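Long-range contacts in cleavage stimulation factor 77 (Encephalitozoon cuniculi, PDB 2UY1), which probably binds messenger RNA as a helical-repeat subunit of the nuclear machinery that cleaves the 3' ends of pre-mRNAs: residues B[257-262]-B[290-295]; B[235-240]-B[250-255]; B[264-269]-B[283-288]. One frame throughout, in Å; residues are numbered along the deposited sequence.

Contact 1 (B[257-262]-B[290-295]); sequences DEEAVY and INHLNY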
ATOM      1  N   ASP B 257      25.729   3.167  27.626  1.00 27.71           N
ATOM      2  CA  ASP B 257      25.154   3.501  28.927  1.00 27.18           C
ATOM      3  C   ASP B 257      25.445   4.948  29.371  1.00 27.02           C
ATOM      4  O   ASP B 257      25.938   5.191  30.484  1.00 25.78           O
ATOM      5  CB  ASP B 257      25.639   2.496  29.981  1.00 29.34           C
ATOM      6  CG  ASP B 257      24.827   2.535  31.272  1.00 32.37           C
ATOM      7  OD1 ASP B 257      23.779   3.204  31.291  1.00 33.33           O
ATOM      8  OD2 ASP B 257      25.256   1.906  32.283  1.00 34.43           O
ATOM      9  N   GLU B 258      25.063   5.901  28.524  1.00 25.98           N
ATOM     10  CA  GLU B 258      25.307   7.336  28.797  1.00 25.32           C
ATOM     11  C   GLU B 258      24.031   8.203  28.679  1.00 26.08           C
ATOM     12  O   GLU B 258      23.817   8.846  27.620  1.00 26.09           O
ATOM     13  CB  GLU B 258      26.377   7.853  27.857  1.00 25.73           C
ATOM     14  CG  GLU B 258      27.764   7.320  28.107  1.00 23.86           C
ATOM     15  CD  GLU B 258      28.410   7.862  29.409  1.00 26.71           C
ATOM     16  OE1 GLU B 258      28.152   9.057  29.778  1.00 24.12           O
ATOM     17  OE2 GLU B 258      29.160   7.080  30.037  1.00 23.95           O
ATOM     18  N   GLU B 259      23.225   8.258  29.762  1.00 25.51           N
ATOM     19  CA  GLU B 259      21.899   8.937  29.778  1.00 26.57           C
ATOM     20  C   GLU B 259      21.993  10.419  29.457  1.00 26.98           C
ATOM     21  O   GLU B 259      21.003  11.050  29.051  1.00 27.91           O
ATOM     22  CB  GLU B 259      21.184   8.738  31.135  1.00 28.01           C
ATOM     23  CG  GLU B 259      19.677   8.929  31.069  1.00 24.32           C
ATOM     24  CD  GLU B 259      18.895   8.645  32.341  1.00 26.93           C
ATOM     25  OE1 GLU B 259      19.392   7.981  33.284  1.00 30.29           O
ATOM     26  OE2 GLU B 259      17.713   9.066  32.385  1.00 26.99           O
ATOM     27  N   ALA B 260      23.186  10.994  29.638  1.00 27.38           N
ATOM     28  CA  ALA B 260      23.377  12.458  29.463  1.00 25.88           C
ATOM     29  C   ALA B 260      23.146  12.934  28.042  1.00 25.43           C
ATOM     30  O   ALA B 260      22.840  14.127  27.804  1.00 23.94           O
ATOM     31  CB  ALA B 260      24.785  12.916  29.937  1.00 24.73           C
ATOM     32  N   VAL B 261      23.295  12.012  27.092  1.00 25.18           N
ATOM     33  CA  VAL B 261      23.177  12.379  25.674  1.00 25.62           C
ATOM     34  C   VAL B 261      21.799  12.903  25.300  1.00 25.02           C
ATOM     35  O   VAL B 261      21.667  13.828  24.486  1.00 23.55           O
ATOM     36  CB  VAL B 261      23.748  11.272  24.683  1.00 27.77           C
ATOM     37  CG1 VAL B 261      25.171  10.838  25.153  1.00 25.12           C
ATOM     38  CG2 VAL B 261      22.802  10.095  24.527  1.00 24.73           C
ATOM     39  N   TYR B 262      20.778  12.359  25.941  1.00 25.50           N
ATOM     40  CA  TYR B 262      19.416  12.735  25.650  1.00 26.32           C
ATOM     41  C   TYR B 262      19.157  14.187  26.029  1.00 28.04           C
ATOM     42  O   TYR B 262      18.639  14.953  25.198  1.00 29.05           O
ATOM     43  CB  TYR B 262      18.465  11.773  26.339  1.00 25.65           C
ATOM     44  CG  TYR B 262      18.791  10.321  25.991  1.00 22.16           C
ATOM     45  CD1 TYR B 262      18.641   9.858  24.682  1.00 17.58           C
ATOM     46  CD2 TYR B 262      19.238   9.421  26.968  1.00 18.60           C
ATOM     47  CE1 TYR B 262      18.972   8.527  24.337  1.00 21.10           C
ATOM     48  CE2 TYR B 262      19.553   8.078  26.644  1.00 16.92           C
ATOM     49  CZ  TYR B 262      19.401   7.661  25.332  1.00 22.14           C
ATOM     50  OH  TYR B 262      19.677   6.390  24.987  1.00 23.64           O
ATOM     51  N   ILE B 290      11.447   9.772  22.812  1.00 22.80           N
ATOM     52  CA  ILE B 290      11.136   8.393  22.607  1.00 22.17           C
ATOM     53  C   ILE B 290      12.371   7.514  22.954  1.00 21.64           C
ATOM     54  O   ILE B 290      12.262   6.550  23.699  1.00 21.77           O
ATOM     55  CB  ILE B 290      10.607   8.190  21.126  1.00 21.33           C
ATOM     56  CG1 ILE B 290       9.121   8.536  21.068  1.00 21.54           C
ATOM     57  CG2 ILE B 290      10.935   6.737  20.614  1.00 21.54           C
ATOM     58  CD1 ILE B 290       8.626   8.817  19.610  1.00 23.72           C
ATOM     59  N   ASN B 291      13.542   7.882  22.438  1.00 21.56           N
ATOM     60  CA  ASN B 291      14.747   7.099  22.646  1.00 21.60           C
ATOM     61  C   ASN B 291      15.312   7.133  24.063  1.00 21.75           C
ATOM     62  O   ASN B 291      15.872   6.136  24.555  1.00 20.51           O
ATOM     63  CB  ASN B 291      15.769   7.351  21.530  1.00 22.20           C
ATOM     64  CG  ASN B 291      15.465   6.448  20.264  1.00 20.97           C
ATOM     65  OD1 ASN B 291      15.599   5.235  20.312  1.00 22.87           O
ATOM     66  ND2 ASN B 291      15.008   7.058  19.205  1.00 19.48           N
ATOM     67  N   HIS B 292      14.997   8.232  24.741  1.00 21.70           N
ATOM     68  CA  HIS B 292      15.363   8.483  26.116  1.00 23.03           C
ATOM     69  C   HIS B 292      14.451   7.659  26.957  1.00 22.56           C
ATOM     70  O   HIS B 292      14.932   6.919  27.805  1.00 24.34           O
ATOM     71  CB  HIS B 292      15.244   9.990  26.430  1.00 23.60           C
ATOM     72  CG  HIS B 292      15.672  10.374  27.821  1.00 24.63           C
ATOM     73  ND1 HIS B 292      15.535  11.542  28.490  1.00 25.52           N
ATOM     74  CD2 HIS B 292      16.379   9.531  28.656  1.00 24.65           C
ATOM     75  CE1 HIS B 292      16.150  11.383  29.713  1.00 27.79           C
ATOM     76  NE2 HIS B 292      16.646  10.163  29.790  1.00 28.71           N
ATOM     77  N   LEU B 293      13.141   7.681  26.671  1.00 23.67           N
ATOM     78  CA  LEU B 293      12.200   6.776  27.354  1.00 23.84           C
ATOM     79  C   LEU B 293      12.600   5.320  27.238  1.00 23.88           C
ATOM     80  O   LEU B 293      12.480   4.573  28.227  1.00 24.85           O
ATOM     81  CB  LEU B 293      10.721   6.941  26.867  1.00 23.16           C
ATOM     82  CG  LEU B 293       9.994   8.218  27.324  1.00 24.24           C
ATOM     83  CD1 LEU B 293       8.756   8.437  26.453  1.00 19.85           C
ATOM     84  CD2 LEU B 293       9.596   8.166  28.771  1.00 19.55           C
ATOM     85  N   ASN B 294      13.030   4.906  26.027  1.00 24.74           N
ATOM     86  CA  ASN B 294      13.471   3.522  25.759  1.00 24.74           C
ATOM     87  C   ASN B 294      14.651   3.133  26.598  1.00 25.29           C
ATOM     88  O   ASN B 294      14.705   2.000  27.141  1.00 25.29           O
ATOM     89  CB  ASN B 294      13.891   3.288  24.294  1.00 25.42           C
ATOM     90  CG  ASN B 294      14.409   1.858  24.051  1.00 24.10           C
ATOM     91  OD1 ASN B 294      13.666   0.893  24.160  1.00 26.60           O
ATOM     92  ND2 ASN B 294      15.674   1.730  23.718  1.00 26.85           N
ATOM     93  N   TYR B 295      15.605   4.061  26.669  1.00 26.11           N
ATOM     94  CA  TYR B 295      16.795   3.938  27.543  1.00 25.89           C
ATOM     95  C   TYR B 295      16.373   3.642  28.987  1.00 26.19           C
ATOM     96  O   TYR B 295      16.854   2.677  29.619  1.00 25.36           O
ATOM     97  CB  TYR B 295      17.680   5.209  27.481  1.00 27.30           C
ATOM     98  CG  TYR B 295      18.804   5.214  28.534  1.00 28.29           C
ATOM     99  CD1 TYR B 295      20.112   4.830  28.199  1.00 30.57           C
ATOM    100  CD2 TYR B 295      18.538   5.508  29.887  1.00 25.44           C
ATOM    101  CE1 TYR B 295      21.144   4.820  29.183  1.00 29.19           C
ATOM    102  CE2 TYR B 295      19.568   5.400  30.876  1.00 23.21           C
ATOM    103  CZ  TYR B 295      20.850   5.095  30.508  1.00 27.09           C
ATOM    104  OH  TYR B 295      21.872   5.055  31.477  1.00 27.36           O
TER
HETATM  105  O   HOH W   1      21.783   6.758  33.894  1.00 25.47           O

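Contact 2 (B[235-240]-B[250-255]); sequences VVERGI and LYYGLV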
ATOM      1  N   VAL B 235      35.857   4.869  20.237  1.00 29.12           N
ATOM      2  CA  VAL B 235      35.623   4.982  18.751  1.00 28.41           C
ATOM      3  C   VAL B 235      34.306   5.757  18.455  1.00 27.34           C
ATOM      4  O   VAL B 235      34.244   6.532  17.506  1.00 27.60           O
ATOM      5  CB  VAL B 235      35.572   3.579  18.038  1.00 28.86           C
ATOM      6  CG1 VAL B 235      35.206   3.708  16.549  1.00 26.84           C
ATOM      7  CG2 VAL B 235      36.894   2.835  18.158  1.00 27.55           C
ATOM      8  N   VAL B 236      33.280   5.534  19.280  1.00 26.27           N
ATOM      9  CA  VAL B 236      31.973   6.190  19.119  1.00 27.31           C
ATOM     10  C   VAL B 236      32.038   7.661  19.478  1.00 27.52           C
ATOM     11  O   VAL B 236      31.506   8.505  18.733  1.00 27.81           O
ATOM     12  CB  VAL B 236      30.841   5.544  19.925  1.00 26.70           C
ATOM     13  CG1 VAL B 236      29.538   6.317  19.700  1.00 27.32           C
ATOM     14  CG2 VAL B 236      30.647   4.089  19.521  1.00 27.61           C
ATOM     15  N   GLU B 237      32.671   7.957  20.624  1.00 27.42           N
ATOM     16  CA  GLU B 237      32.938   9.351  21.057  1.00 27.70           C
ATOM     17  C   GLU B 237      33.669  10.076  19.946  1.00 27.97           C
ATOM     18  O   GLU B 237      33.334  11.185  19.571  1.00 27.27           O
ATOM     19  CB  GLU B 237      33.783   9.341  22.329  1.00 27.67           C
ATOM     20  CG  GLU B 237      32.956   9.036  23.548  1.00 25.66           C
ATOM     21  CD  GLU B 237      33.713   8.543  24.757  1.00 29.18           C
ATOM     22  OE1 GLU B 237      34.965   8.618  24.781  1.00 28.52           O
ATOM     23  OE2 GLU B 237      33.034   8.096  25.721  1.00 28.99           O
ATOM     24  N   ARG B 238      34.650   9.407  19.362  1.00 28.73           N
ATOM     25  CA  ARG B 238      35.374  10.004  18.279  1.00 29.19           C
ATOM     26  C   ARG B 238      34.465  10.198  17.094  1.00 29.70           C
ATOM     27  O   ARG B 238      34.485  11.259  16.488  1.00 30.30           O
ATOM     28  CB  ARG B 238      36.539   9.101  17.927  1.00 31.32           C
ATOM     29  CG  ARG B 238      37.323   9.549  16.764  1.00 34.25           C
ATOM     30  CD  ARG B 238      38.595   8.766  16.792  1.00 40.84           C
ATOM     31  NE  ARG B 238      38.970   8.431  15.430  1.00 46.78           N
ATOM     32  CZ  ARG B 238      39.611   7.321  15.083  1.00 47.70           C
ATOM     33  NH1 ARG B 238      39.972   6.421  16.007  1.00 47.45           N
ATOM     34  NH2 ARG B 238      39.886   7.122  13.801  1.00 48.88           N
ATOM     35  N   GLY B 239      33.643   9.178  16.756  1.00 28.43           N
ATOM     36  CA  GLY B 239      32.732   9.304  15.663  1.00 25.49           C
ATOM     37  C   GLY B 239      31.764  10.447  15.857  1.00 24.66           C
ATOM     38  O   GLY B 239      31.409  11.130  14.915  1.00 22.19           O
ATOM     39  N   ILE B 240      31.345  10.651  17.087  1.00 26.50           N
ATOM     40  CA  ILE B 240      30.425  11.753  17.434  1.00 29.16           C
ATOM     41  C   ILE B 240      31.061  13.161  17.233  1.00 32.15           C
ATOM     42  O   ILE B 240      30.370  14.153  16.902  1.00 32.67           O
ATOM     43  CB  ILE B 240      29.932  11.587  18.869  1.00 29.22           C
ATOM     44  CG1 ILE B 240      28.855  10.513  18.908  1.00 27.96           C
ATOM     45  CG2 ILE B 240      29.291  12.877  19.398  1.00 29.72           C
ATOM     46  CD1 ILE B 240      28.497  10.064  20.286  1.00 27.51           C
ATOM     47  N   LEU B 250      22.497   8.284  19.724  1.00 23.17           N
ATOM     48  CA  LEU B 250      21.490   7.342  20.205  1.00 21.36           C
ATOM     49  C   LEU B 250      22.070   5.973  20.552  1.00 20.51           C
ATOM     50  O   LEU B 250      21.716   5.367  21.590  1.00 19.39           O
ATOM     51  CB  LEU B 250      20.319   7.216  19.188  1.00 21.98           C
ATOM     52  CG  LEU B 250      19.475   8.455  18.866  1.00 20.68           C
ATOM     53  CD1 LEU B 250      18.192   8.063  18.136  1.00 21.13           C
ATOM     54  CD2 LEU B 250      19.094   9.224  20.098  1.00 15.27           C
ATOM     55  N   TYR B 251      22.949   5.484  19.672  1.00 18.52           N
ATOM     56  CA  TYR B 251      23.715   4.287  19.913  1.00 18.93           C
ATOM     57  C   TYR B 251      24.690   4.424  21.124  1.00 18.71           C
ATOM     58  O   TYR B 251      24.784   3.563  21.991  1.00 17.95           O
ATOM     59  CB  TYR B 251      24.475   3.996  18.639  1.00 18.74           C
ATOM     60  CG  TYR B 251      25.457   2.838  18.670  1.00 20.06           C
ATOM     61  CD1 TYR B 251      25.017   1.519  18.404  1.00 20.80           C
ATOM     62  CD2 TYR B 251      26.823   3.049  18.878  1.00 17.16           C
ATOM     63  CE1 TYR B 251      25.914   0.442  18.387  1.00 19.88           C
ATOM     64  CE2 TYR B 251      27.735   1.930  18.861  1.00 18.97           C
ATOM     65  CZ  TYR B 251      27.265   0.656  18.607  1.00 17.67           C
ATOM     66  OH  TYR B 251      28.133  -0.425  18.571  1.00 21.07           O
ATOM     67  N   TYR B 252      25.429   5.513  21.163  1.00 20.80           N
ATOM     68  CA  TYR B 252      26.193   5.882  22.386  1.00 20.70           C
ATOM     69  C   TYR B 252      25.318   5.888  23.660  1.00 21.15           C
ATOM     70  O   TYR B 252      25.613   5.202  24.600  1.00 21.01           O
ATOM     71  CB  TYR B 252      26.842   7.266  22.144  1.00 22.66           C
ATOM     72  CG  TYR B 252      27.900   7.690  23.194  1.00 25.69           C
ATOM     73  CD1 TYR B 252      29.099   6.983  23.341  1.00 25.02           C
ATOM     74  CD2 TYR B 252      27.697   8.825  23.995  1.00 27.05           C
ATOM     75  CE1 TYR B 252      30.061   7.381  24.320  1.00 27.29           C
ATOM     76  CE2 TYR B 252      28.638   9.235  24.959  1.00 26.14           C
ATOM     77  CZ  TYR B 252      29.819   8.515  25.121  1.00 28.30           C
ATOM     78  OH  TYR B 252      30.777   8.951  26.078  1.00 29.13           O
ATOM     79  N   GLY B 253      24.195   6.587  23.684  1.00 21.12           N
ATOM     80  CA  GLY B 253      23.407   6.607  24.918  1.00 20.10           C
ATOM     81  C   GLY B 253      23.007   5.199  25.332  1.00 21.21           C
ATOM     82  O   GLY B 253      23.221   4.776  26.466  1.00 18.86           O
ATOM     83  N   LEU B 254      22.435   4.447  24.387  1.00 20.27           N
ATOM     84  CA  LEU B 254      21.893   3.153  24.733  1.00 21.41           C
ATOM     85  C   LEU B 254      22.937   2.051  24.935  1.00 22.21           C
ATOM     86  O   LEU B 254      22.822   1.265  25.866  1.00 23.35           O
ATOM     87  CB  LEU B 254      20.838   2.705  23.703  1.00 22.35           C
ATOM     88  CG  LEU B 254      20.053   1.421  24.035  1.00 21.47           C
ATOM     89  CD1 LEU B 254      19.244   1.475  25.340  1.00 18.84           C
ATOM     90  CD2 LEU B 254      19.164   1.070  22.791  1.00 23.27           C
ATOM     91  N   VAL B 255      23.874   1.927  24.021  1.00 22.15           N
ATOM     92  CA  VAL B 255      24.762   0.746  23.997  1.00 23.45           C
ATOM     93  C   VAL B 255      25.925   0.949  24.996  1.00 24.51           C
ATOM     94  O   VAL B 255      26.399  -0.003  25.640  1.00 24.05           O
ATOM     95  CB  VAL B 255      25.306   0.522  22.563  1.00 22.24           C
ATOM     96  CG1 VAL B 255      26.579  -0.353  22.521  1.00 22.22           C
ATOM     97  CG2 VAL B 255      24.206  -0.056  21.645  1.00 24.91           C
TER

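Contact 3 (B[264-269]-B[283-288]); sequences DLKRKY and KELDLL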
ATOM      1  N   ASP B 264      21.523  16.503  26.702  1.00 31.32           N
ATOM      2  CA  ASP B 264      22.493  17.359  25.997  1.00 32.77           C
ATOM      3  C   ASP B 264      22.044  17.680  24.573  1.00 33.50           C
ATOM      4  O   ASP B 264      22.140  18.820  24.117  1.00 34.19           O
ATOM      5  CB  ASP B 264      23.893  16.720  25.940  1.00 32.38           C
ATOM      6  CG  ASP B 264      24.615  16.700  27.303  1.00 35.63           C
ATOM      7  OD1 ASP B 264      24.075  17.184  28.358  1.00 36.33           O
ATOM      8  OD2 ASP B 264      25.743  16.158  27.294  1.00 38.32           O
ATOM      9  N   LEU B 265      21.597  16.653  23.855  1.00 32.93           N
ATOM     10  CA  LEU B 265      21.052  16.839  22.499  1.00 33.05           C
ATOM     11  C   LEU B 265      19.725  17.600  22.438  1.00 32.65           C
ATOM     12  O   LEU B 265      19.429  18.253  21.457  1.00 33.30           O
ATOM     13  CB  LEU B 265      20.944  15.487  21.778  1.00 32.02           C
ATOM     14  CG  LEU B 265      21.910  15.377  20.593  1.00 33.04           C
ATOM     15  CD1 LEU B 265      23.246  16.002  20.910  1.00 29.09           C
ATOM     16  CD2 LEU B 265      22.049  13.940  20.117  1.00 31.44           C
ATOM     17  N   LYS B 266      18.923  17.493  23.471  1.00 32.79           N
ATOM     18  CA  LYS B 266      17.731  18.291  23.562  1.00 35.94           C
ATOM     19  C   LYS B 266      18.112  19.767  23.617  1.00 36.15           C
ATOM     20  O   LYS B 266      17.698  20.530  22.769  1.00 35.36           O
ATOM     21  CB  LYS B 266      16.866  17.886  24.764  1.00 35.17           C
ATOM     22  CG  LYS B 266      15.747  18.890  25.080  1.00 38.10           C
ATOM     23  CD  LYS B 266      15.049  18.599  26.435  1.00 38.99           C
ATOM     24  CE  LYS B 266      15.914  18.928  27.675  1.00 42.18           C
ATOM     25  NZ  LYS B 266      15.164  18.446  28.890  1.00 44.80           N
ATOM     26  N   ARG B 267      18.973  20.133  24.572  1.00 38.53           N
ATOM     27  CA  ARG B 267      19.458  21.524  24.713  1.00 39.10           C
ATOM     28  C   ARG B 267      20.050  22.100  23.416  1.00 40.00           C
ATOM     29  O   ARG B 267      19.799  23.271  23.100  1.00 40.64           O
ATOM     30  CB  ARG B 267      20.457  21.638  25.863  1.00 39.24           C
ATOM     31  CG  ARG B 267      19.842  21.282  27.202  1.00 38.74           C
ATOM     32  CD  ARG B 267      20.783  21.508  28.367  1.00 39.42           C
ATOM     33  NE  ARG B 267      21.644  20.347  28.595  1.00 38.12           N
ATOM     34  CZ  ARG B 267      21.274  19.261  29.270  1.00 36.41           C
ATOM     35  NH1 ARG B 267      20.056  19.174  29.809  1.00 32.23           N
ATOM     36  NH2 ARG B 267      22.148  18.264  29.411  1.00 37.46           N
ATOM     37  N   LYS B 268      20.802  21.270  22.676  1.00 40.55           N
ATOM     38  CA  LYS B 268      21.475  21.656  21.417  1.00 41.35           C
ATOM     39  C   LYS B 268      20.459  22.007  20.346  1.00 41.47           C
ATOM     40  O   LYS B 268      20.467  23.120  19.835  1.00 42.28           O
ATOM     41  CB  LYS B 268      22.472  20.587  20.943  1.00 41.59           C
ATOM     42  CG  LYS B 268      22.573  20.391  19.410  1.00 43.51           C
ATOM     43  CD  LYS B 268      23.605  19.307  19.006  1.00 42.45           C
ATOM     44  CE  LYS B 268      23.463  18.822  17.543  1.00 45.16           C
ATOM     45  NZ  LYS B 268      23.669  19.835  16.421  1.00 44.78           N
ATOM     46  N   TYR B 269      19.554  21.079  20.037  1.00 40.77           N
ATOM     47  CA  TYR B 269      18.449  21.359  19.123  1.00 39.77           C
ATOM     48  C   TYR B 269      17.497  22.451  19.626  1.00 40.88           C
ATOM     49  O   TYR B 269      16.721  23.014  18.836  1.00 41.31           O
ATOM     50  CB  TYR B 269      17.702  20.070  18.786  1.00 37.21           C
ATOM     51  CG  TYR B 269      18.544  19.131  17.937  1.00 35.70           C
ATOM     52  CD1 TYR B 269      18.872  19.464  16.629  1.00 30.35           C
ATOM     53  CD2 TYR B 269      19.038  17.913  18.445  1.00 33.31           C
ATOM     54  CE1 TYR B 269      19.626  18.620  15.852  1.00 32.70           C
ATOM     55  CE2 TYR B 269      19.821  17.065  17.647  1.00 30.15           C
ATOM     56  CZ  TYR B 269      20.105  17.438  16.355  1.00 30.93           C
ATOM     57  OH  TYR B 269      20.861  16.651  15.524  1.00 35.07           O
ATOM     58  N   LYS B 283      11.230  17.190  15.264  1.00 32.19           N
ATOM     59  CA  LYS B 283      11.338  15.775  14.975  1.00 32.66           C
ATOM     60  C   LYS B 283      12.480  15.104  15.782  1.00 31.55           C
ATOM     61  O   LYS B 283      12.335  14.014  16.310  1.00 30.31           O
ATOM     62  CB  LYS B 283      11.486  15.591  13.461  1.00 32.17           C
ATOM     63  CG  LYS B 283      10.183  15.990  12.721  1.00 35.46           C
ATOM     64  CD  LYS B 283      10.129  15.632  11.221  1.00 34.62           C
ATOM     65  CE  LYS B 283      10.685  14.221  10.941  1.00 38.33           C
ATOM     66  NZ  LYS B 283       9.878  13.519   9.925  1.00 36.10           N
ATOM     67  N   GLU B 284      13.608  15.796  15.831  1.00 29.96           N
ATOM     68  CA  GLU B 284      14.746  15.478  16.695  1.00 29.55           C
ATOM     69  C   GLU B 284      14.299  15.340  18.140  1.00 27.41           C
ATOM     70  O   GLU B 284      14.550  14.326  18.789  1.00 26.10           O
ATOM     71  CB  GLU B 284      15.672  16.660  16.600  1.00 29.58           C
ATOM     72  CG  GLU B 284      15.591  17.315  15.252  1.00 32.66           C
ATOM     73  CD  GLU B 284      16.372  16.549  14.269  1.00 35.37           C
ATOM     74  OE1 GLU B 284      17.287  15.833  14.748  1.00 38.74           O
ATOM     75  OE2 GLU B 284      16.094  16.647  13.054  1.00 32.75           O
ATOM     76  N   LEU B 285      13.586  16.354  18.607  1.00 25.81           N
ATOM     77  CA  LEU B 285      13.176  16.431  19.998  1.00 25.56           C
ATOM     78  C   LEU B 285      12.214  15.311  20.382  1.00 25.60           C
ATOM     79  O   LEU B 285      12.347  14.737  21.474  1.00 25.88           O
ATOM     80  CB  LEU B 285      12.668  17.857  20.372  1.00 25.86           C
ATOM     81  CG  LEU B 285      13.741  19.003  20.190  1.00 25.66           C
ATOM     82  CD1 LEU B 285      13.084  20.413  20.210  1.00 26.18           C
ATOM     83  CD2 LEU B 285      14.919  18.931  21.193  1.00 27.31           C
ATOM     84  N   ASP B 286      11.261  14.994  19.503  1.00 24.51           N
ATOM     85  CA  ASP B 286      10.360  13.864  19.733  1.00 25.17           C
ATOM     86  C   ASP B 286      11.150  12.575  19.617  1.00 24.79           C
ATOM     87  O   ASP B 286      10.959  11.724  20.433  1.00 24.74           O
ATOM     88  CB  ASP B 286       9.195  13.842  18.755  1.00 25.73           C
ATOM     89  CG  ASP B 286       8.104  14.885  19.083  1.00 27.38           C
ATOM     90  OD1 ASP B 286       7.967  15.323  20.260  1.00 24.23           O
ATOM     91  OD2 ASP B 286       7.349  15.227  18.132  1.00 30.62           O
ATOM     92  N   LEU B 287      12.041  12.433  18.616  1.00 25.81           N
ATOM     93  CA  LEU B 287      12.845  11.205  18.556  1.00 26.39           C
ATOM     94  C   LEU B 287      13.828  11.033  19.714  1.00 25.64           C
ATOM     95  O   LEU B 287      14.172   9.896  20.072  1.00 26.20           O
ATOM     96  CB  LEU B 287      13.525  10.995  17.204  1.00 27.22           C
ATOM     97  CG  LEU B 287      13.672   9.532  16.719  1.00 27.40           C
ATOM     98  CD1 LEU B 287      12.391   8.649  16.729  1.00 27.33           C
ATOM     99  CD2 LEU B 287      14.247   9.555  15.356  1.00 28.41           C
ATOM    100  N   LEU B 288      14.256  12.140  20.331  1.00 24.93           N
ATOM    101  CA  LEU B 288      15.103  12.057  21.515  1.00 25.17           C
ATOM    102  C   LEU B 288      14.314  11.552  22.713  1.00 24.64           C
ATOM    103  O   LEU B 288      14.794  10.700  23.454  1.00 24.14           O
ATOM    104  CB  LEU B 288      15.698  13.441  21.872  1.00 26.64           C
ATOM    105  CG  LEU B 288      16.828  13.907  20.985  1.00 25.87           C
ATOM    106  CD1 LEU B 288      17.058  15.385  21.274  1.00 29.21           C
ATOM    107  CD2 LEU B 288      18.023  13.017  21.254  1.00 28.29           C
TER

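Contact 1 (B[257-262]-B[290-295])
Asp257 meets Tyr295 where the chain, not yet helical, passes helix 282-300. The tyrosine hydroxyl donates to Asp257 OD1, but that oxygen is placed with less certainty than its neighbours, and the bond is best read as approximate. Glu258 turns its side chain away to a salt bridge with Lys233, and only its backbone N comes near the Tyr295 ring. Glu259 does more. Its CA lies over one face of the Tyr295 ring, displaced toward the rim, and its CG stands anti to the backbone N (chi1 -158°), from where the extended chain carries the carboxylate past the ring to His292. There His292 NE2 donates to Glu259 OE2 at 3.0 Å, nearly straight (166°); the acceptor lies close to the imidazole plane and uses its anti lone pair. The other oxygen, OE1, accepts from a water that also donates to Tyr295 OH, so one bridging water ties carboxylate and phenol together. The first segment leads into helix 260-269 and the second lies in the next helix, 282-300, of an all-helical repeat protein of the TPR clan; the two pack here through an aromatic cluster. Val261 CG2 covers one face of its central ring, Tyr262. That ring is nearly parallel to His292, planes 13° apart, but laterally displaced, leaving little true stacking. The closer contacts are CH-pi: His292 CA sits on the opposite face, 3.8 Å from the Tyr262 centroid and almost on its normal, while Tyr262 CB lies 3.7 Å from the centroid of the His292 ring. Toward Tyr295 the same ring presents its edge in an offset edge-to-face pair, with Tyr262 CE2 3.5 Å from Tyr295 CG and Tyr262 OH 3.4 Å from Tyr295 CB.

Contact 2 (B[235-240]-B[250-255])
Tyr252 carries most of this contact, lying across three side chains of helix 229-242. At its far end the hydroxyl donates to Glu237 OE2; the modelled separation of 2.4 Å between Tyr252 OH and Glu237 OE2 is very short and its exact value doubtful. The carboxylate meets the ring at its edge, near the ring plane, but is itself turned steeply, 77° from that plane. Glu237 reaches this position because its chain stays extended beyond CG, and its CG methylene passes 3.4 Å from Tyr252 CE1. Closer to the backbone, Val236 CG1 packs 3.7 Å from Tyr252 CD1, and Ile240 CD1 approaches Tyr252 CB at the same distance of 3.7 Å. The two branches of Val236 divide the work: CG2, placed anti to the carbonyl carbon, goes instead to the edge of the Tyr251 ring, 3.7 Å from CE2 of that residue.

Tyr251 is positioned from further out. Val255 CB lies over one face of its ring, and its hydroxyl is hydrogen-bonded to Glu221 and Ser220. The helices run roughly antiparallel, at 153°, with 10.3 Å between the axes of the short segments, forming a hairpin of successive helices. Helix 213-225 packs against Val235, Val236 and Val255, while Leu250 and Leu254 face helix 282-300 and Phe446 of helix 434-446 touches Leu250 and Tyr251.

Contact 3 (B[264-269]-B[283-288])
Lys266 and Leu285 mark the closest backbone approach, 6.1 Å between their CA atoms, where two nearly antiparallel helices (168°) pass with 9.7 Å between the axes of the short segments. They form an alpha-alpha hairpin of the kind from which TPR-like helical repeats are built, and this is the end nearer the connection, part of which, 271-278, is not modelled. The packing is apolar in the main. Leu288 lies against the first helix with both methyls: CD2 is 3.9 Å from Leu265 CB, while CD1 rests on the backbone, 3.6 Å from Lys266 N. Leu265 also touches Ser249 of helix 247-255. One turn earlier, Leu285 CD2 lies 3.6 Å from Lys266 O and fits between the stem of Lys266 and Tyr269 CB. Lys266 runs across Leu285 at about a right angle and then bends away at its third torsion (chi3 72°), so that its aliphatic part makes the contact and its ammonium group leads off from it.

Tyr269 and Glu284 close the interface at the level of the last turn of helix 260-269. Phe281 meets the Tyr269 ring, its plane inclined by about 45°. The tyrosine is sandwiched: Lys268 CE lies over one face, toward the rim, and Glu284 over the other. The glutamate chain, bent at its second torsion, crosses the tyrosine side chain at about a right angle, its CB standing 4.0 Å from the Tyr269 ring centroid and its carboxylate oxygen OE1 lying above the rim, 3.6 Å from Tyr269 CZ.

In the fold
Along the chain, contact 2 comes first and closes before the other two open, joining helix 229-242 to helix 247-255. Contacts 1 and 3 both join helix 260-269 to helix 282-300; contact 3 lies nearer their connection, and contact 1 encloses it in sequence. Their centres are about 11 Å apart, those of contacts 1 and 2 about 12 Å, and those of contacts 2 and 3 about 16 Å. Helix 247-255 links them: Gly253 O probably accepts a hydrogen bond from Glu258 N, and Leu250 packs on Leu288. Together they join four successive helices, 229-242, 247-255, 260-269 and 282-300, into one packed block near the middle of this elongated, all-helical chain.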